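Local coordinates for protein putative aminotransferase (Actinomadura melliaura, PDB 4ZWV) that probably transfers an amino group to a sugar with the help of pyridoxal 5'-phosphate, in the biosynthesis of the aminopentose of indolocarbazole AT2433, at residues Ala86-Trp89 against Ala90-Ala93; Arg303-Phe306 against His307-Met310; Val320-Asn324 against Asp325-Cys329; Asp341-Tyr344 against Asp345-Val348. All blocks are in the same frame, centred on the assembly; numbering follows the deposited sequence.

Contact 1. Residues Ala86-Trp89 against Ala90-Ala93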
loop_
_atom_site.group_PDB
_atom_site.type_symbol
_atom_site.label_atom_id
_atom_site.label_comp_id
_atom_site.label_asym_id
_atom_site.label_seq_id
_atom_site.Cartn_x
_atom_site.Cartn_y
_atom_site.Cartn_z
ATOM N N ALA A 86 -11.645 5.998 -0.902
ATOM C CA ALA A 86 -10.704 5.402 0.049
ATOM C C ALA A 86 -11.246 5.339 1.472
ATOM O O ALA A 86 -11.033 4.350 2.171
ATOM C CB ALA A 86 -9.395 6.174 0.045
ATOM N N THR A 87 -11.938 6.395 1.898
ATOM C CA THR A 87 -12.469 6.466 3.256
ATOM C C THR A 87 -13.328 5.254 3.562
ATOM O O THR A 87 -13.205 4.605 4.601
ATOM C CB THR A 87 -13.330 7.725 3.448
ATOM O OG1 THR A 87 -12.574 8.881 3.066
ATOM C CG2 THR A 87 -13.780 7.848 4.897
ATOM N N ASN A 88 -14.189 4.935 2.614
ATOM C CA ASN A 88 -15.166 3.886 2.822
ATOM C C ASN A 88 -14.684 2.517 2.390
ATOM O O ASN A 88 -15.060 1.512 2.990
ATOM C CB ASN A 88 -16.458 4.274 2.108
ATOM C CG ASN A 88 -17.114 5.439 2.797
ATOM O OD1 ASN A 88 -17.286 5.384 4.006
ATOM N ND2 ASN A 88 -17.403 6.527 2.069
ATOM N N TRP A 89 -13.830 2.449 1.373
ATOM C CA TRP A 89 -13.345 1.135 0.994
ATOM C C TRP A 89 -12.396 0.569 2.054
ATOM O O TRP A 89 -12.311 -0.651 2.206
ATOM C CB TRP A 89 -12.660 1.179 -0.370
ATOM C CG TRP A 89 -13.552 1.488 -1.585
ATOM C CD1 TRP A 89 -13.103 1.591 -2.872
ATOM C CD2 TRP A 89 -14.990 1.726 -1.650
ATOM N NE1 TRP A 89 -14.139 1.875 -3.728
ATOM C CE2 TRP A 89 -15.304 1.967 -3.009
ATOM C CE3 TRP A 89 -16.032 1.758 -0.704
ATOM C CZ2 TRP A 89 -16.610 2.232 -3.449
ATOM C CZ3 TRP A 89 -17.336 2.034 -1.145
ATOM C CH2 TRP A 89 -17.609 2.267 -2.503
ATOM N N ALA A 90 -11.712 1.438 2.789
ATOM C CA ALA A 90 -10.898 0.975 3.923
ATOM C C ALA A 90 -11.751 0.212 4.937
ATOM O O ALA A 90 -11.300 -0.787 5.507
ATOM C CB ALA A 90 -10.194 2.156 4.594
ATOM N N ILE A 91 -12.982 0.675 5.147
ATOM C CA ILE A 91 -13.918 0.003 6.053
ATOM C C ILE A 91 -14.258 -1.396 5.552
ATOM O O ILE A 91 -14.236 -2.358 6.321
ATOM C CB ILE A 91 -15.225 0.816 6.223
ATOM C CG1 ILE A 91 -14.910 2.187 6.834
ATOM C CG2 ILE A 91 -16.236 0.036 7.093
ATOM C CD1 ILE A 91 -16.094 3.165 6.756
ATOM N N LEU A 92 -14.559 -1.510 4.260
ATOM C CA LEU A 92 -14.912 -2.805 3.681
ATOM C C LEU A 92 -13.722 -3.764 3.728
ATOM O O LEU A 92 -13.897 -4.954 4.022
ATOM C CB LEU A 92 -15.413 -2.632 2.244
ATOM C CG LEU A 92 -16.651 -1.738 2.126
ATOM C CD1 LEU A 92 -17.080 -1.613 0.678
ATOM C CD2 LEU A 92 -17.777 -2.287 2.982
ATOM N N ALA A 93 -12.524 -3.241 3.464
ATOM C CA ALA A 93 -11.308 -4.065 3.472
ATOM C C ALA A 93 -10.991 -4.548 4.883
ATOM O O ALA A 93 -10.366 -5.600 5.049
ATOM C CB ALA A 93 -10.123 -3.294 2.896
#
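Ala86 and Ala90, like Trp89 and Ala93, are joined by i to i+4 helix bonds, Ala90 N reaching Ala86 O at 3.1 Å and Ala93 N reaching Trp89 O at 2.9 Å, whereas the bonds to Asn88 O from Ile91 N and Leu92 N are weak. Trp89 and Leu92 run side by side and point the same way: CD1 of Leu92 lies 3.8 Å from CE3 of Trp89, beside the benzo part of the indole. In Trp89, CG is anti to the carbonyl carbon (chi1 -67°), which swings the indole crosswise to the helix axis, and its NE1 donates to Tyr217 O of the second subunit. Asn88 and Ile91 make the next parallel pair, OD1 of Asn88 lying 3.7 Å from CD1 of Ile91. This is a van der Waals touch of an amide oxygen on a methyl; the polar ends of the amide are held by Ser79, Thr80 and Asn324. CG1 of Ile91 also covers Thr87 O at 3.7 Å, a buried carbonyl with no polar partner in the model. Thr87 turns its hydroxyl to Asp161 and Thr83. Ala90 packs on Leu61, Cys62 and Leu65 of helix 57-66, and Ala86 touches Thr58, a residue that binds pyridoxal 5'-phosphate. Helix 85-93 is thus the crossover of a beta-alpha-beta unit between strands 76-79 and 97-100, its start beside the cofactor site of a PLP-dependent aminotransferase fold.

Contact 2. Residues Arg303-Phe306 against His307-Met310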
loop_
_atom_site.group_PDB
_atom_site.type_symbol
_atom_site.label_atom_id
_atom_site.label_comp_id
_atom_site.label_asym_id
_atom_site.label_seq_id
_atom_site.Cartn_x
_atom_site.Cartn_y
_atom_site.Cartn_z
ATOM N N ARG A 303 -27.455 23.239 -12.704
ATOM C CA ARG A 303 -26.047 22.880 -12.745
ATOM C C ARG A 303 -25.553 22.353 -14.105
ATOM O O ARG A 303 -24.405 22.596 -14.454
ATOM C CB ARG A 303 -25.735 21.861 -11.650
ATOM C CG ARG A 303 -24.241 21.682 -11.414
ATOM C CD ARG A 303 -23.972 20.672 -10.321
ATOM N NE ARG A 303 -24.491 19.357 -10.685
ATOM C CZ ARG A 303 -24.516 18.312 -9.863
ATOM N NH1 ARG A 303 -24.026 18.417 -8.633
ATOM N NH2 ARG A 303 -25.023 17.157 -10.282
ATOM N N PRO A 304 -26.398 21.632 -14.877
ATOM C CA PRO A 304 -25.864 21.257 -16.195
ATOM C C PRO A 304 -25.463 22.464 -17.047
ATOM O O PRO A 304 -24.427 22.421 -17.718
ATOM C CB PRO A 304 -27.030 20.495 -16.837
ATOM C CG PRO A 304 -27.733 19.882 -15.690
ATOM C CD PRO A 304 -27.674 20.941 -14.601
ATOM N N ALA A 305 -26.264 23.524 -17.017
ATOM C CA ALA A 305 -25.920 24.742 -17.741
ATOM C C ALA A 305 -24.698 25.415 -17.109
ATOM O O ALA A 305 -23.857 25.964 -17.818
ATOM C CB ALA A 305 -27.106 25.694 -17.783
ATOM N N PHE A 306 -24.592 25.357 -15.783
ATOM C CA PHE A 306 -23.427 25.908 -15.087
ATOM C C PHE A 306 -22.139 25.198 -15.511
ATOM O O PHE A 306 -21.122 25.842 -15.774
ATOM C CB PHE A 306 -23.603 25.806 -13.568
ATOM C CG PHE A 306 -22.480 26.439 -12.776
ATOM C CD1 PHE A 306 -22.531 27.780 -12.423
ATOM C CD2 PHE A 306 -21.389 25.685 -12.372
ATOM C CE1 PHE A 306 -21.497 28.357 -11.684
ATOM C CE2 PHE A 306 -20.359 26.249 -11.638
ATOM C CZ PHE A 306 -20.407 27.589 -11.295
ATOM N N HIS A 307 -22.188 23.870 -15.576
ATOM C CA HIS A 307 -21.047 23.088 -16.038
ATOM C C HIS A 307 -20.631 23.481 -17.458
ATOM O O HIS A 307 -19.446 23.666 -17.727
ATOM C CB HIS A 307 -21.365 21.592 -15.979
ATOM C CG HIS A 307 -21.367 21.033 -14.592
ATOM N ND1 HIS A 307 -22.002 19.854 -14.265
ATOM C CD2 HIS A 307 -20.806 21.488 -13.447
ATOM C CE1 HIS A 307 -21.833 19.607 -12.978
ATOM N NE2 HIS A 307 -21.107 20.583 -12.458
ATOM N N ARG A 308 -21.604 23.615 -18.355
ATOM C CA ARG A 308 -21.318 23.999 -19.734
ATOM C C ARG A 308 -20.670 25.383 -19.791
ATOM O O ARG A 308 -19.779 25.621 -20.604
ATOM C CB ARG A 308 -22.595 23.949 -20.579
ATOM C CG ARG A 308 -23.092 22.525 -20.823
ATOM C CD ARG A 308 -24.210 22.456 -21.860
ATOM N NE ARG A 308 -25.442 23.097 -21.408
ATOM C CZ ARG A 308 -26.401 22.466 -20.735
ATOM N NH1 ARG A 308 -26.269 21.179 -20.443
ATOM N NH2 ARG A 308 -27.494 23.119 -20.357
ATOM N N LYS A 309 -21.114 26.284 -18.922
ATOM C CA LYS A 309 -20.534 27.621 -18.822
ATOM C C LYS A 309 -19.069 27.570 -18.386
ATOM O O LYS A 309 -18.215 28.222 -18.982
ATOM C CB LYS A 309 -21.334 28.476 -17.838
ATOM C CG LYS A 309 -20.878 29.924 -17.743
ATOM C CD LYS A 309 -21.539 30.782 -18.812
ATOM C CE LYS A 309 -21.034 32.220 -18.746
ATOM N NZ LYS A 309 -21.915 33.150 -19.504
HETATM N N MSE A 310 -18.785 26.811 -17.330
HETATM C CA MSE A 310 -17.416 26.678 -16.846
HETATM C C MSE A 310 -16.511 26.079 -17.918
HETATM O O MSE A 310 -15.432 26.604 -18.186
HETATM C CB MSE A 310 -17.359 25.818 -15.584
HETATM C CG MSE A 310 -18.099 26.381 -14.371
HETATM SE SE MSE A 310 -17.518 28.175 -13.846
HETATM C CE MSE A 310 -19.060 29.160 -14.500
#
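Arg303 and His307 lie side by side on successive turns of helix 303-312, pointing the same way, and the arginine can be followed outward along the imidazole. From CB, the chain leaves with CG anti to the backbone N (chi1 -167°), which brings CG over one face of the His307 ring, 3.7 Å from its centroid in a CH-pi contact. CD comes next, 3.6 Å from CE1 of His307, and after the bend at chi3 NE passes the same CE1 at 3.5 Å. The guanidinium is only 15° from the plane of the imidazole, but its NH1 is committed elsewhere, to the carbonyls of Tyr344 and Met347. Beneath the histidine the helix bond is short and straight, His307 N to Arg303 O at 2.8 Å, and that same oxygen lies over the ring face.

One turn on, Met310, a selenomethionine, bends at chi2 and chi3 across the Phe306 ring. Its CG meets the ring at CE2, 3.5 Å away, and its CE sits over the face, 4.0 Å from the centroid of Phe306, with SE oblique to the ring in a Met-aromatic contact. On the more exposed flank, the guanidinium of Arg308 folds back, one face over Pro304 O and Ala305 CA. Phe306 and Met310 both pack on Ile368 of helix 358-369. Across the helix the side chains therefore meet through carbon, selenium and pi surfaces; the arginine's charge, near an imidazole, would probably disfavour a protonated His307.

Contact 3. Residues Val320-Asn324 against Asp325-Cys329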
loop_
_atom_site.group_PDB
_atom_site.type_symbol
_atom_site.label_atom_id
_atom_site.label_comp_id
_atom_site.label_asym_id
_atom_site.label_seq_id
_atom_site.Cartn_x
_atom_site.Cartn_y
_atom_site.Cartn_z
ATOM N N VAL A 320 -15.469 16.070 -6.640
ATOM C CA VAL A 320 -14.252 15.389 -6.243
ATOM C C VAL A 320 -14.434 13.879 -6.443
ATOM O O VAL A 320 -13.531 13.186 -6.907
ATOM C CB VAL A 320 -13.890 15.723 -4.773
ATOM C CG1 VAL A 320 -12.683 14.911 -4.310
ATOM C CG2 VAL A 320 -13.636 17.219 -4.621
ATOM N N SER A 321 -15.608 13.382 -6.063
ATOM C CA SER A 321 -15.975 11.980 -6.235
ATOM C C SER A 321 -17.479 11.840 -6.426
ATOM O O SER A 321 -18.240 12.746 -6.095
ATOM C CB SER A 321 -15.544 11.140 -5.025
ATOM O OG SER A 321 -14.146 10.906 -5.026
ATOM N N ARG A 322 -17.901 10.695 -6.947
ATOM C CA ARG A 322 -19.312 10.313 -6.904
ATOM C C ARG A 322 -19.671 9.969 -5.453
ATOM O O ARG A 322 -18.858 9.372 -4.744
ATOM C CB ARG A 322 -19.581 9.121 -7.826
ATOM C CG ARG A 322 -21.029 8.697 -7.878
ATOM C CD ARG A 322 -21.227 7.464 -8.760
ATOM N NE ARG A 322 -22.649 7.171 -8.925
ATOM C CZ ARG A 322 -23.145 6.286 -9.783
ATOM N NH1 ARG A 322 -22.333 5.605 -10.578
ATOM N NH2 ARG A 322 -24.456 6.086 -9.846
ATOM N N ARG A 323 -20.866 10.345 -4.997
ATOM C CA ARG A 323 -21.291 9.912 -3.661
ATOM C C ARG A 323 -21.169 8.384 -3.564
ATOM O O ARG A 323 -21.667 7.659 -4.435
ATOM C CB ARG A 323 -22.722 10.387 -3.348
ATOM C CG ARG A 323 -23.789 9.960 -4.353
ATOM C CD ARG A 323 -25.160 10.576 -4.015
ATOM N NE ARG A 323 -25.770 9.959 -2.838
ATOM C CZ ARG A 323 -26.933 10.350 -2.330
ATOM N NH1 ARG A 323 -27.595 11.360 -2.895
ATOM N NH2 ARG A 323 -27.429 9.745 -1.259
ATOM N N ASN A 324 -20.483 7.895 -2.525
ATOM C CA ASN A 324 -20.009 6.504 -2.534
ATOM C C ASN A 324 -21.148 5.496 -2.388
ATOM O O ASN A 324 -21.008 4.330 -2.776
ATOM C CB ASN A 324 -19.001 6.240 -1.408
ATOM C CG ASN A 324 -17.711 7.060 -1.515
ATOM O OD1 ASN A 324 -16.850 6.932 -0.650
ATOM N ND2 ASN A 324 -17.580 7.912 -2.533
ATOM N N ASP A 325 -22.267 5.947 -1.824
ATOM C CA ASP A 325 -23.398 5.056 -1.576
ATOM C C ASP A 325 -24.122 4.664 -2.860
ATOM O O ASP A 325 -24.951 3.759 -2.844
ATOM C CB ASP A 325 -24.389 5.694 -0.568
ATOM C CG ASP A 325 -24.980 7.022 -1.047
ATOM O OD1 ASP A 325 -24.291 7.798 -1.741
ATOM O OD2 ASP A 325 -26.155 7.301 -0.699
ATOM N N GLU A 326 -23.785 5.315 -3.974
ATOM C CA GLU A 326 -24.388 4.970 -5.268
ATOM C C GLU A 326 -23.642 3.852 -6.019
ATOM O O GLU A 326 -24.142 3.342 -7.027
ATOM C CB GLU A 326 -24.477 6.211 -6.164
ATOM C CG GLU A 326 -25.615 7.149 -5.780
ATOM C CD GLU A 326 -25.790 8.310 -6.745
ATOM O OE1 GLU A 326 -24.987 8.457 -7.685
ATOM O OE2 GLU A 326 -26.751 9.093 -6.565
ATOM N N HIS A 327 -22.449 3.490 -5.558
ATOM C CA HIS A 327 -21.679 2.451 -6.244
ATOM C C HIS A 327 -22.316 1.084 -6.092
ATOM O O HIS A 327 -22.827 0.734 -5.016
ATOM C CB HIS A 327 -20.252 2.423 -5.711
ATOM C CG HIS A 327 -19.436 3.605 -6.127
ATOM N ND1 HIS A 327 -19.328 4.006 -7.441
ATOM C CD2 HIS A 327 -18.693 4.476 -5.402
ATOM C CE1 HIS A 327 -18.542 5.066 -7.509
ATOM N NE2 HIS A 327 -18.141 5.370 -6.287
ATOM N N SER A 328 -22.268 0.293 -7.159
ATOM C CA SER A 328 -22.990 -0.971 -7.136
ATOM C C SER A 328 -22.373 -1.945 -6.124
ATOM O O SER A 328 -23.076 -2.812 -5.606
ATOM C CB SER A 328 -23.065 -1.578 -8.542
ATOM O OG SER A 328 -21.787 -1.873 -9.057
ATOM N N CYS A 329 -21.089 -1.780 -5.794
ATOM C CA CYS A 329 -20.465 -2.661 -4.801
ATOM C C CYS A 329 -21.077 -2.506 -3.402
ATOM O O CYS A 329 -20.881 -3.363 -2.543
ATOM C CB CYS A 329 -18.947 -2.431 -4.734
ATOM S SG CYS A 329 -18.417 -0.841 -4.031
#
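Arg322 and Arg323 meet Glu326 and Asp325 in a salt-bridge network folded round a short 3-10 turn, in the loop between helices 303-312 and 338-344. Arg322 comes first, extended from CG to NE, and crosses Glu326 at about a right angle. Its NE and NH2 both grip one oxygen: NE reaches OE1 of Glu326 at 2.9 Å on the anti lone pair, while NH2 meets OE1 from above the carboxylate plane at 3.3 Å. Its NH1 turns to Tyr230 O of the second subunit, and its CD lies 3.8 Å from CE1 of His327, whose NE2 is bonded to Glu85. In Arg323, CG stands between the backbone N and the carbonyl carbon (chi1 56°), which sends the chain back over Asp325 and along Glu326. The guanidinium and the Asp325 carboxylate are nearly coplanar, and the side-on grip uses a syn lone pair on each oxygen: NE to OD1 and NH2 to OD2 of Asp325, both at 2.8 Å. OD2 is shared with Arg334. A leucine in place of Arg323 would probably leave the buried carboxylate of Asp325 without its two-pronged mate and strip Asp341 of its salt bridge. Arg323 O takes the N-H of Glu326, closing the turn. Asn324 then folds its amide back onto the chain: OD1 receives Asn88, while ND2 donates to Arg322 O at 2.9 Å, nearly in line with its C=O and in the amide plane.

Contact 4. Residues Asp341-Tyr344 against Asp345-Val348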
loop_
_atom_site.group_PDB
_atom_site.type_symbol
_atom_site.label_atom_id
_atom_site.label_comp_id
_atom_site.label_asym_id
_atom_site.label_seq_id
_atom_site.Cartn_x
_atom_site.Cartn_y
_atom_site.Cartn_z
ATOM N N ASP A 341 -29.300 14.243 -0.499
ATOM C CA ASP A 341 -30.159 14.343 -1.681
ATOM C C ASP A 341 -30.477 15.804 -2.016
ATOM O O ASP A 341 -30.568 16.171 -3.187
ATOM C CB ASP A 341 -31.476 13.575 -1.490
ATOM C CG ASP A 341 -31.293 12.069 -1.432
ATOM O OD1 ASP A 341 -30.241 11.556 -1.875
ATOM O OD2 ASP A 341 -32.228 11.394 -0.949
ATOM N N SER A 342 -30.643 16.637 -0.990
ATOM C CA SER A 342 -31.083 18.019 -1.218
ATOM C C SER A 342 -29.977 18.910 -1.784
ATOM O O SER A 342 -30.263 20.016 -2.252
ATOM C CB SER A 342 -31.624 18.641 0.077
ATOM O OG SER A 342 -30.574 18.996 0.961
ATOM N N VAL A 343 -28.732 18.439 -1.754
ATOM C CA VAL A 343 -27.625 19.235 -2.282
ATOM C C VAL A 343 -26.796 18.548 -3.374
ATOM O O VAL A 343 -26.004 19.200 -4.062
ATOM C CB VAL A 343 -26.655 19.663 -1.153
ATOM C CG1 VAL A 343 -27.333 20.647 -0.212
ATOM C CG2 VAL A 343 -26.127 18.447 -0.393
ATOM N N TYR A 344 -26.956 17.237 -3.541
ATOM C CA TYR A 344 -26.034 16.502 -4.406
ATOM C C TYR A 344 -26.140 16.887 -5.887
ATOM O O TYR A 344 -25.151 16.792 -6.622
ATOM C CB TYR A 344 -26.241 14.997 -4.248
ATOM C CG TYR A 344 -25.206 14.181 -4.987
ATOM C CD1 TYR A 344 -23.867 14.206 -4.599
ATOM C CD2 TYR A 344 -25.560 13.393 -6.074
ATOM C CE1 TYR A 344 -22.912 13.459 -5.268
ATOM C CE2 TYR A 344 -24.608 12.642 -6.751
ATOM C CZ TYR A 344 -23.290 12.687 -6.347
ATOM O OH TYR A 344 -22.357 11.937 -7.016
ATOM N N ASP A 345 -27.318 17.336 -6.317
ATOM C CA ASP A 345 -27.504 17.744 -7.706
ATOM C C ASP A 345 -27.187 19.220 -7.893
ATOM O O ASP A 345 -27.292 19.743 -8.999
ATOM C CB ASP A 345 -28.935 17.480 -8.170
ATOM C CG ASP A 345 -29.245 16.006 -8.292
ATOM O OD1 ASP A 345 -28.370 15.255 -8.770
ATOM O OD2 ASP A 345 -30.361 15.604 -7.902
ATOM N N ARG A 346 -26.788 19.879 -6.811
ATOM C CA ARG A 346 -26.479 21.305 -6.849
ATOM C C ARG A 346 -25.007 21.607 -6.616
ATOM O O ARG A 346 -24.495 22.627 -7.077
ATOM C CB ARG A 346 -27.315 22.052 -5.813
ATOM C CG ARG A 346 -28.803 22.052 -6.119
ATOM C CD ARG A 346 -29.604 22.396 -4.875
ATOM N NE ARG A 346 -29.277 23.732 -4.395
ATOM C CZ ARG A 346 -29.175 24.062 -3.114
ATOM N NH1 ARG A 346 -29.357 23.146 -2.167
ATOM N NH2 ARG A 346 -28.878 25.308 -2.779
HETATM N N MSE A 347 -24.320 20.730 -5.900
HETATM C CA MSE A 347 -22.965 21.054 -5.482
HETATM C C MSE A 347 -21.985 21.057 -6.647
HETATM O O MSE A 347 -22.068 20.236 -7.573
HETATM C CB MSE A 347 -22.488 20.086 -4.394
HETATM C CG MSE A 347 -22.444 18.662 -4.837
HETATM SE SE MSE A 347 -21.803 17.520 -3.389
HETATM C CE MSE A 347 -23.197 17.771 -2.096
ATOM N N VAL A 348 -21.042 21.987 -6.592
ATOM C CA VAL A 348 -19.945 22.039 -7.561
ATOM C C VAL A 348 -18.695 22.632 -6.901
ATOM O O VAL A 348 -18.780 23.612 -6.158
ATOM C CB VAL A 348 -20.335 22.843 -8.825
ATOM C CG1 VAL A 348 -20.943 24.177 -8.457
ATOM C CG2 VAL A 348 -19.131 23.008 -9.765
HETATM O O HOH W 1 -29.627 18.226 -4.925
HETATM O O HOH W 2 -30.232 14.619 -5.347
#
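Val343 and Met347, a selenomethionine, cross at a slant, the end methyl CE of Met347 pressed tightly against CG2 of Val343 at 3.5 Å. The Met347 chain starts with CG between its backbone N and carbonyl carbon (chi1 61°) and bends at chi3, which carries SE past the ring of Tyr344 and turns CE back to the valine. SE lies 4.1 Å from CD1 of Tyr344 and oblique to the ring, a loose Met-aromatic contact. The hydroxyl of Tyr344 reaches away to the backbone N of Arg323, whose guanidinium makes a cation-pi contact with the tyrosine ring.

Between these side chains the backbone turns out of helix 338-344 and into strand 347-350, an edge strand of the three-stranded antiparallel sheet completed by 296-300 and 280-282. Val343 O takes two N-H groups here: that of Met347 nearly head-on, that of Arg346 from above the carbonyl plane, both nitrogens 2.9 Å from it.

Arg346 bends at chi3 and turns the edge of its guanidinium to Ser342 O, NH1 donating in its own plane at 3.3 Å and passing CG1 of Val343 at 3.8 Å. An alanine here would likely leave Ser342 O without this donor and Glu281 without the salt bridge it makes to NH2. At the exposed side two waters bridge the turn. One donates to Asp341 O and accepts from Asp345 N, and the other donates both to Asp341 O, at 2.7 Å, and to OD2 of Asp345.

Contacts 1 and 3 are the buried pair, and both also touch the second subunit; contacts 2 and 4 are only partly buried and lie farther from the chain centre. Contact 1 relies on apolar side chains and helix bonds, while contact 3, though also buried, balances charge inside the protein. The two meet where Asn88 ND2 faces Asn324 OD1 and the Trp89 ring packs on Cys329 and His327. Asp341 and Tyr344 then carry contact 3 on to contact 4, where the carbonyls of Tyr344 and Met347 receive Arg303 from contact 2. Contacts 1 and 2 stay apart, their nearest atoms about 17 Å from each other. Selenomethionine against an aromatic ring recurs in contacts 2 and 4.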